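Local coordinates for protein metallophosphoesterase (Sphaerobacter thermophilus, PDB 3RQZ) that binds two zinc ions and probably works as a phosphatase, as a YfcE-family member of the calcineurin-like metallophosphoesterase superfamily, at residues Val17-Glu20 against Ala21-Asp25; Val49-Val52 against Arg53-Pro57; Glu126-Asn130 against Ala131-Ala135. One frame throughout, in Å; residues are numbered along the deposited sequence. Where two conformers were deposited one is given.

The three contacts follow one another along the chain, and each lies within a short continuous segment. Contacts 1 and 2 belong to successive beta-alpha-beta units: helix 16-26 links strand 6-9 to strand 31-34, and helix 45-55 links strand 31-34 to strand 59-60 of the same mixed sheet. Their centres are about 14 Å apart, and the helices touch through Leu23 CD1 and Leu55 CD1 at 3.6 Å. Contact 3 starts helix 131-137, beyond strand 113-116 of the other sheet, its centre about 29 Å from either of the others and across the chain's centre. The ring of its Tyr127 stacks on His150, a zinc ligand, whereas contacts 1 and 2 pack helices farther from the metals.

Contact 1 of 3, residues Val17-Glu20 against Ala21-Asp25; sequences VALE and AVLSD
Ser24 and Glu20 meet at a carbonyl that accepts two hydrogen bonds from the same residue. Ser24 N lies 3.1 Å from Glu20 O, and Ser24 OG closes on that oxygen at 2.7 Å from the opposite face of the carbonyl plane. The chi1 of -19° that accompanies this bond leaves OG almost eclipsing its own backbone N, which suggests some torsional strain. One residue earlier in the helix the exchange is apolar. Leu23 has CG turned away from its carbonyl carbon (chi1 -68°), which lays CG 3.3 Å from Leu19 O, while CD1 reaches Leu19 CG at 4.1 Å. All this belongs to helix 16-26, the crossover of the beta-alpha-beta unit between strands 6-9 and 31-34, and Leu19, Val22 and Leu23 bear on strand 6-9. The side chains of Leu19 and Leu23 pass each other at a slant. The Leu23 N bond to Leu19 O, 2.9 Å long, is nearly straight. Val22 CG2 lies 3.5 Å from Ala18 O. On another flank Ala21 CB rests 3.5 Å from Val17 O, and the side chains of Val17, Ala18 and Ala21 touch Tyr220.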
loop_
_atom_site.group_PDB
_atom_site.type_symbol
_atom_site.label_atom_id
_atom_site.label_comp_id
_atom_site.label_asym_id
_atom_site.label_seq_id
_atom_site.Cartn_x
_atom_site.Cartn_y
_atom_site.Cartn_z
ATOM N N VAL A 17 -5.908 -10.101 -8.515
ATOM C CA VAL A 17 -4.958 -10.795 -9.379
ATOM C C VAL A 17 -3.525 -10.334 -8.997
ATOM O O VAL A 17 -2.632 -11.161 -8.866
ATOM C CB VAL A 17 -5.258 -10.542 -10.855
ATOM C CG1 VAL A 17 -4.232 -11.208 -11.772
ATOM C CG2 VAL A 17 -6.691 -11.047 -11.181
ATOM N N ALA A 18 -3.326 -9.028 -8.822
ATOM C CA ALA A 18 -2.012 -8.512 -8.474
ATOM C C ALA A 18 -1.622 -8.982 -7.060
ATOM O O ALA A 18 -0.483 -9.357 -6.833
ATOM C CB ALA A 18 -1.981 -6.965 -8.563
ATOM N N LEU A 19 -2.572 -8.981 -6.129
ATOM C CA LEU A 19 -2.294 -9.489 -4.780
ATOM C C LEU A 19 -1.878 -10.983 -4.777
ATOM O O LEU A 19 -0.906 -11.365 -4.127
ATOM C CB LEU A 19 -3.484 -9.238 -3.832
ATOM C CG LEU A 19 -3.280 -9.643 -2.369
ATOM C CD1 LEU A 19 -2.021 -8.976 -1.744
ATOM C CD2 LEU A 19 -4.535 -9.301 -1.528
ATOM N N GLU A 20 -2.595 -11.822 -5.517
ATOM C CA GLU A 20 -2.221 -13.250 -5.606
ATOM C C GLU A 20 -0.849 -13.440 -6.258
ATOM O O GLU A 20 -0.101 -14.328 -5.874
ATOM C CB GLU A 20 -3.286 -14.062 -6.354
ATOM C CG GLU A 20 -4.618 -14.127 -5.594
ATOM C CD GLU A 20 -5.692 -14.844 -6.388
ATOM O OE1 GLU A 20 -5.908 -14.498 -7.580
ATOM O OE2 GLU A 20 -6.319 -15.764 -5.829
ATOM N N ALA A 21 -0.525 -12.598 -7.236
ATOM C CA ALA A 21 0.766 -12.656 -7.914
ATOM C C ALA A 21 1.853 -12.303 -6.900
ATOM O O ALA A 21 2.906 -12.977 -6.840
ATOM C CB ALA A 21 0.805 -11.698 -9.116
ATOM N N VAL A 22 1.601 -11.270 -6.092
ATOM C CA VAL A 22 2.573 -10.888 -5.067
ATOM C C VAL A 22 2.788 -11.992 -4.014
ATOM O O VAL A 22 3.948 -12.334 -3.679
ATOM C CB VAL A 22 2.200 -9.529 -4.390
ATOM C CG1 VAL A 22 2.946 -9.347 -3.075
ATOM C CG2 VAL A 22 2.485 -8.374 -5.318
ATOM N N LEU A 23 1.683 -12.541 -3.497
ATOM C CA LEU A 23 1.754 -13.600 -2.483
ATOM C C LEU A 23 2.556 -14.812 -2.977
ATOM O O LEU A 23 3.366 -15.343 -2.219
ATOM C CB LEU A 23 0.347 -13.998 -2.020
ATOM C CG LEU A 23 -0.344 -12.886 -1.221
ATOM C CD1 LEU A 23 -1.801 -13.197 -0.904
ATOM C CD2 LEU A 23 0.403 -12.538 0.052
ATOM N N SER A 24 2.355 -15.235 -4.231
ATOM C CA SER A 24 3.137 -16.355 -4.773
ATOM C C SER A 24 4.583 -15.906 -4.973
ATOM O O SER A 24 5.489 -16.676 -4.694
ATOM C CB SER A 24 2.605 -16.959 -6.099
ATOM O OG SER A 24 1.243 -16.650 -6.369
ATOM N N ASP A 25 4.799 -14.679 -5.440
ATOM C CA ASP A 25 6.172 -14.194 -5.700
ATOM C C ASP A 25 7.023 -14.069 -4.423
ATOM O O ASP A 25 8.211 -14.365 -4.449
ATOM C CB ASP A 25 6.168 -12.848 -6.452
ATOM C CG ASP A 25 7.475 -12.585 -7.194
ATOM O OD1 ASP A 25 7.832 -13.419 -8.069
ATOM O OD2 ASP A 25 8.149 -11.560 -6.905
#

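Contact 2 of 3, residues Val49-Val52 against Arg53-Pro57; sequences VELV and RVLAP
Leu55 and Leu51, one turn apart near the end of helix 45-55, show how a leucine can lie along the carbonyl of the preceding turn. The side chain of Leu55 starts with CB 3.3 Å from Leu51 O. With chi1 at -66° the next carbon is anti to the carbonyl carbon of Leu55 and runs back beside its own N, so CG remains just as near to that oxygen. At the tip the branches part. CD1 continues over the same carbonyl at 3.7 Å and reaches CD2 of Leu51 at 4.3 Å, a loose apolar touch, whereas CD2 stands farther from the Leu51 side chain. CB, CG and CD1 thus flank an oxygen that is already engaged, since Leu55 N donates to Leu51 O over 2.9 Å. Beyond the helix itself, Leu55 packs on Ile32 of strand 31-34, and Leu51 on Leu16 of the neighbouring helix 16-26.

On the buried side Val52 sets CG1 anti to its backbone N (chi1 169°), which directs this methyl group on to Ala56 CB at 4.2 Å. Ala56 N still donates to Val52 O, but the N-H...O angle has dropped to 140°, and Ala56 is the first residue to leave helical geometry. The bond from Val54 N to Glu50 O is weak at 3.4 Å. Glu50 turns its carboxylate to His97 of helix 95-103, while Val49, Val52 and Arg53 touch Tyr100 of that helix. Sheet, helix 16-26 and helix 95-103 thus all meet helix 45-55, the connecting helix of a beta-alpha-beta crossover between the parallel strands 31-34 and 59-60.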
loop_
_atom_site.group_PDB
_atom_site.type_symbol
_atom_site.label_atom_id
_atom_site.label_comp_id
_atom_site.label_asym_id
_atom_site.label_seq_id
_atom_site.Cartn_x
_atom_site.Cartn_y
_atom_site.Cartn_z
ATOM N N VAL A 49 -10.109 -7.585 1.008
ATOM C CA VAL A 49 -10.271 -7.380 2.449
ATOM C C VAL A 49 -10.200 -8.716 3.195
ATOM O O VAL A 49 -9.565 -8.821 4.249
ATOM C CB VAL A 49 -11.628 -6.665 2.801
ATOM C CG1 VAL A 49 -11.923 -6.735 4.310
ATOM C CG2 VAL A 49 -11.608 -5.241 2.337
ATOM N N GLU A 50 -10.870 -9.730 2.663
ATOM C CA GLU A 50 -10.883 -11.042 3.317
ATOM C C GLU A 50 -9.472 -11.605 3.462
ATOM O O GLU A 50 -9.100 -12.091 4.540
ATOM C CB GLU A 50 -11.822 -12.015 2.585
ATOM C CG GLU A 50 -13.288 -11.582 2.715
ATOM C CD GLU A 50 -14.225 -12.257 1.724
ATOM O OE1 GLU A 50 -13.836 -13.284 1.142
ATOM O OE2 GLU A 50 -15.372 -11.780 1.550
ATOM N N LEU A 51 -8.680 -11.482 2.402
ATOM C CA LEU A 51 -7.288 -11.936 2.410
ATOM C C LEU A 51 -6.380 -11.184 3.373
ATOM O O LEU A 51 -5.669 -11.800 4.185
ATOM C CB LEU A 51 -6.676 -11.793 1.018
ATOM C CG LEU A 51 -6.968 -12.931 0.069
ATOM C CD1 LEU A 51 -6.372 -12.598 -1.262
ATOM C CD2 LEU A 51 -6.346 -14.175 0.603
ATOM N N VAL A 52 -6.384 -9.854 3.256
ATOM C CA VAL A 52 -5.572 -9.011 4.146
ATOM C C VAL A 52 -5.917 -9.238 5.630
ATOM O O VAL A 52 -5.010 -9.308 6.497
ATOM C CB VAL A 52 -5.648 -7.499 3.753
ATOM C CG1 VAL A 52 -5.020 -6.608 4.871
ATOM C CG2 VAL A 52 -4.918 -7.265 2.427
ATOM N N ARG A 53 -7.210 -9.360 5.933
ATOM C CA ARG A 53 -7.657 -9.621 7.315
ATOM C C ARG A 53 -6.947 -10.836 7.938
ATOM O O ARG A 53 -6.413 -10.757 9.072
ATOM C CB ARG A 53 -9.171 -9.831 7.366
ATOM C CG ARG A 53 -9.689 -10.206 8.748
ATOM C CD ARG A 53 -11.213 -10.208 8.777
ATOM N NE ARG A 53 -11.687 -10.198 10.151
ATOM C CZ ARG A 53 -12.895 -9.827 10.531
ATOM N NH1 ARG A 53 -13.802 -9.417 9.628
ATOM N NH2 ARG A 53 -13.183 -9.854 11.822
ATOM N N VAL A 54 -6.952 -11.951 7.199
ATOM C CA VAL A 54 -6.388 -13.216 7.683
ATOM C C VAL A 54 -4.845 -13.138 7.705
ATOM O O VAL A 54 -4.197 -13.583 8.662
ATOM C CB VAL A 54 -6.860 -14.440 6.780
ATOM C CG1 VAL A 54 -6.053 -15.701 7.093
ATOM C CG2 VAL A 54 -8.330 -14.713 6.986
ATOM N N LEU A 55 -4.272 -12.545 6.660
ATOM C CA LEU A 55 -2.821 -12.566 6.442
ATOM C C LEU A 55 -1.992 -11.527 7.200
ATOM O O LEU A 55 -0.780 -11.702 7.366
ATOM C CB LEU A 55 -2.516 -12.447 4.955
ATOM C CG LEU A 55 -2.962 -13.624 4.088
ATOM C CD1 LEU A 55 -2.625 -13.311 2.631
ATOM C CD2 LEU A 55 -2.290 -14.919 4.521
ATOM N N ALA A 56 -2.638 -10.448 7.649
ATOM C CA ALA A 56 -1.921 -9.363 8.313
ATOM C C ALA A 56 -2.457 -9.155 9.729
ATOM O O ALA A 56 -3.030 -8.113 10.020
ATOM C CB ALA A 56 -2.020 -8.079 7.470
ATOM N N PRO A 57 -2.275 -10.159 10.625
ATOM C CA PRO A 57 -2.833 -10.015 11.990
ATOM C C PRO A 57 -2.089 -8.996 12.885
ATOM O O PRO A 57 -2.648 -8.552 13.882
ATOM C CB PRO A 57 -2.705 -11.432 12.578
ATOM C CG PRO A 57 -1.472 -12.080 11.802
ATOM C CD PRO A 57 -1.703 -11.509 10.394
#

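Contact 3 of 3, residues Glu126-Asn130 against Ala131-Ala135; sequences EYIYN and ARIAA
This is a helix-capping contact: Asn130 and the loop that follows strand 113-116 fold against the first turn of helix 131-137. Asn130 occupies the N-cap position, and its side chain accepts from Ile133 N through OD1 at 3.1 Å, with the N-H pointing nearly straight at the oxygen (166°). A chi1 of 61° makes this possible by tucking CG between the backbone N and the carbonyl carbon, so that the amide folds back over the opening turn. The backbone oxygen of the same residue receives Ala134 N, also at 3.1 Å, and asparagine thus satisfies two early N-H groups of the helix. Its amide also lies over one face of the Arg132 guanidinium, with the two planes 66° apart, though the arginine has two conformers and this approach is doubtful.

Ile133 is the apolar counterpart. Its CG2 methyl points back into the loop, 3.5 Å from Tyr127 O and 3.9 Å from Glu126 CD. Ile128 adds to the same apolar patch, CG2 meeting Ala134 CB at 4.1 Å. The extended Glu126 passes Ile133 at a slant, and its carboxylate is well engaged: OE1 bonds to Ser119 and to Asn137, and OE2 forms a salt bridge with Arg121. Such ties presumably favour the charged form of the carboxylate, and the bond to Asn137 links the loop to the far end of helix 131-137. From the same loop Tyr127 stacks its ring on that of His150, a zinc ligand, which makes this a capped helix start joined to the second shell of the two-zinc site of a metallophosphoesterase.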
loop_
_atom_site.group_PDB
_atom_site.type_symbol
_atom_site.label_atom_id
_atom_site.label_comp_id
_atom_site.label_asym_id
_atom_site.label_seq_id
_atom_site.Cartn_x
_atom_site.Cartn_y
_atom_site.Cartn_z
ATOM N N GLU A 126 -1.318 12.351 4.027
ATOM C CA GLU A 126 -0.184 13.119 3.458
ATOM C C GLU A 126 0.714 12.240 2.598
ATOM O O GLU A 126 1.101 11.165 3.023
ATOM C CB GLU A 126 0.645 13.786 4.567
ATOM C CG GLU A 126 1.859 14.612 4.059
ATOM C CD GLU A 126 2.546 15.406 5.162
ATOM O OE1 GLU A 126 3.061 14.817 6.135
ATOM O OE2 GLU A 126 2.576 16.651 5.048
ATOM N N TYR A 127 1.046 12.711 1.399
ATOM C CA TYR A 127 1.993 11.999 0.512
ATOM C C TYR A 127 3.419 12.384 0.865
ATOM O O TYR A 127 3.698 13.543 1.152
ATOM C CB TYR A 127 1.770 12.337 -0.963
ATOM C CG TYR A 127 0.396 12.033 -1.517
ATOM C CD1 TYR A 127 0.086 10.756 -2.007
ATOM C CD2 TYR A 127 -0.574 13.027 -1.588
ATOM C CE1 TYR A 127 -1.181 10.474 -2.537
ATOM C CE2 TYR A 127 -1.835 12.771 -2.110
ATOM C CZ TYR A 127 -2.128 11.493 -2.596
ATOM O OH TYR A 127 -3.367 11.227 -3.112
ATOM N N ILE A 128 4.327 11.422 0.840
ATOM C CA ILE A 128 5.749 11.733 0.950
ATOM C C ILE A 128 6.443 11.343 -0.349
ATOM O O ILE A 128 6.613 10.150 -0.628
ATOM C CB ILE A 128 6.418 10.973 2.103
ATOM C CG1 ILE A 128 5.649 11.208 3.411
ATOM C CG2 ILE A 128 7.945 11.371 2.149
ATOM C CD1 ILE A 128 6.262 10.557 4.695
ATOM N N TYR A 129 6.838 12.332 -1.144
ATOM C CA TYR A 129 7.521 12.043 -2.412
ATOM C C TYR A 129 8.711 12.955 -2.710
ATOM O O TYR A 129 9.274 12.915 -3.820
ATOM C CB TYR A 129 6.544 12.049 -3.601
ATOM C CG TYR A 129 5.717 13.317 -3.691
ATOM C CD1 TYR A 129 6.271 14.509 -4.191
ATOM C CD2 TYR A 129 4.394 13.335 -3.266
ATOM C CE1 TYR A 129 5.522 15.676 -4.278
ATOM C CE2 TYR A 129 3.624 14.513 -3.340
ATOM C CZ TYR A 129 4.196 15.671 -3.847
ATOM O OH TYR A 129 3.468 16.838 -3.920
ATOM N N ASN A 130 9.071 13.811 -1.759
ATOM C CA ASN A 130 10.262 14.650 -1.921
ATOM C C ASN A 130 10.998 14.861 -0.582
ATOM O O ASN A 130 10.498 14.460 0.487
ATOM C CB ASN A 130 9.924 15.988 -2.637
ATOM C CG ASN A 130 8.913 16.849 -1.851
ATOM O OD1 ASN A 130 8.760 16.696 -0.648
ATOM N ND2 ASN A 130 8.209 17.748 -2.554
ATOM N N ALA A 131 12.171 15.485 -0.635
ATOM C CA ALA A 131 12.971 15.671 0.584
ATOM C C ALA A 131 12.339 16.627 1.613
ATOM O O ALA A 131 12.422 16.380 2.828
ATOM C CB ALA A 131 14.403 16.124 0.229
ATOM N N ARG A 132 11.718 17.691 1.102
ATOM C CA ARG A 132 11.028 18.719 1.896
ATOM C C ARG A 132 10.037 18.104 2.888
ATOM O O ARG A 132 10.097 18.356 4.097
ATOM C CB ARG A 132 10.292 19.676 0.940
ATOM C CG ARG A 132 9.832 20.990 1.553
ATOM C CD ARG A 132 9.295 21.910 0.459
ATOM N NE ARG A 132 9.983 21.649 -0.805
ATOM C CZ ARG A 132 9.412 21.114 -1.875
ATOM N NH1 ARG A 132 8.125 20.816 -1.861
ATOM N NH2 ARG A 132 10.124 20.898 -2.973
ATOM N N ILE A 133 9.141 17.282 2.360
ATOM C CA ILE A 133 8.091 16.645 3.144
ATOM C C ILE A 133 8.716 15.529 3.985
ATOM O O ILE A 133 8.363 15.378 5.141
ATOM C CB ILE A 133 6.849 16.217 2.287
ATOM C CG1 ILE A 133 6.214 17.433 1.573
ATOM C CG2 ILE A 133 5.815 15.452 3.123
ATOM C CD1 ILE A 133 5.669 18.589 2.562
ATOM N N ALA A 134 9.693 14.813 3.439
ATOM C CA ALA A 134 10.372 13.757 4.233
ATOM C C ALA A 134 10.999 14.373 5.474
ATOM O O ALA A 134 10.853 13.857 6.597
ATOM C CB ALA A 134 11.446 13.036 3.393
ATOM N N ALA A 135 11.660 15.508 5.261
ATOM C CA ALA A 135 12.325 16.255 6.323
ATOM C C ALA A 135 11.370 16.659 7.440
ATOM O O ALA A 135 11.699 16.553 8.625
ATOM C CB ALA A 135 13.063 17.507 5.713
#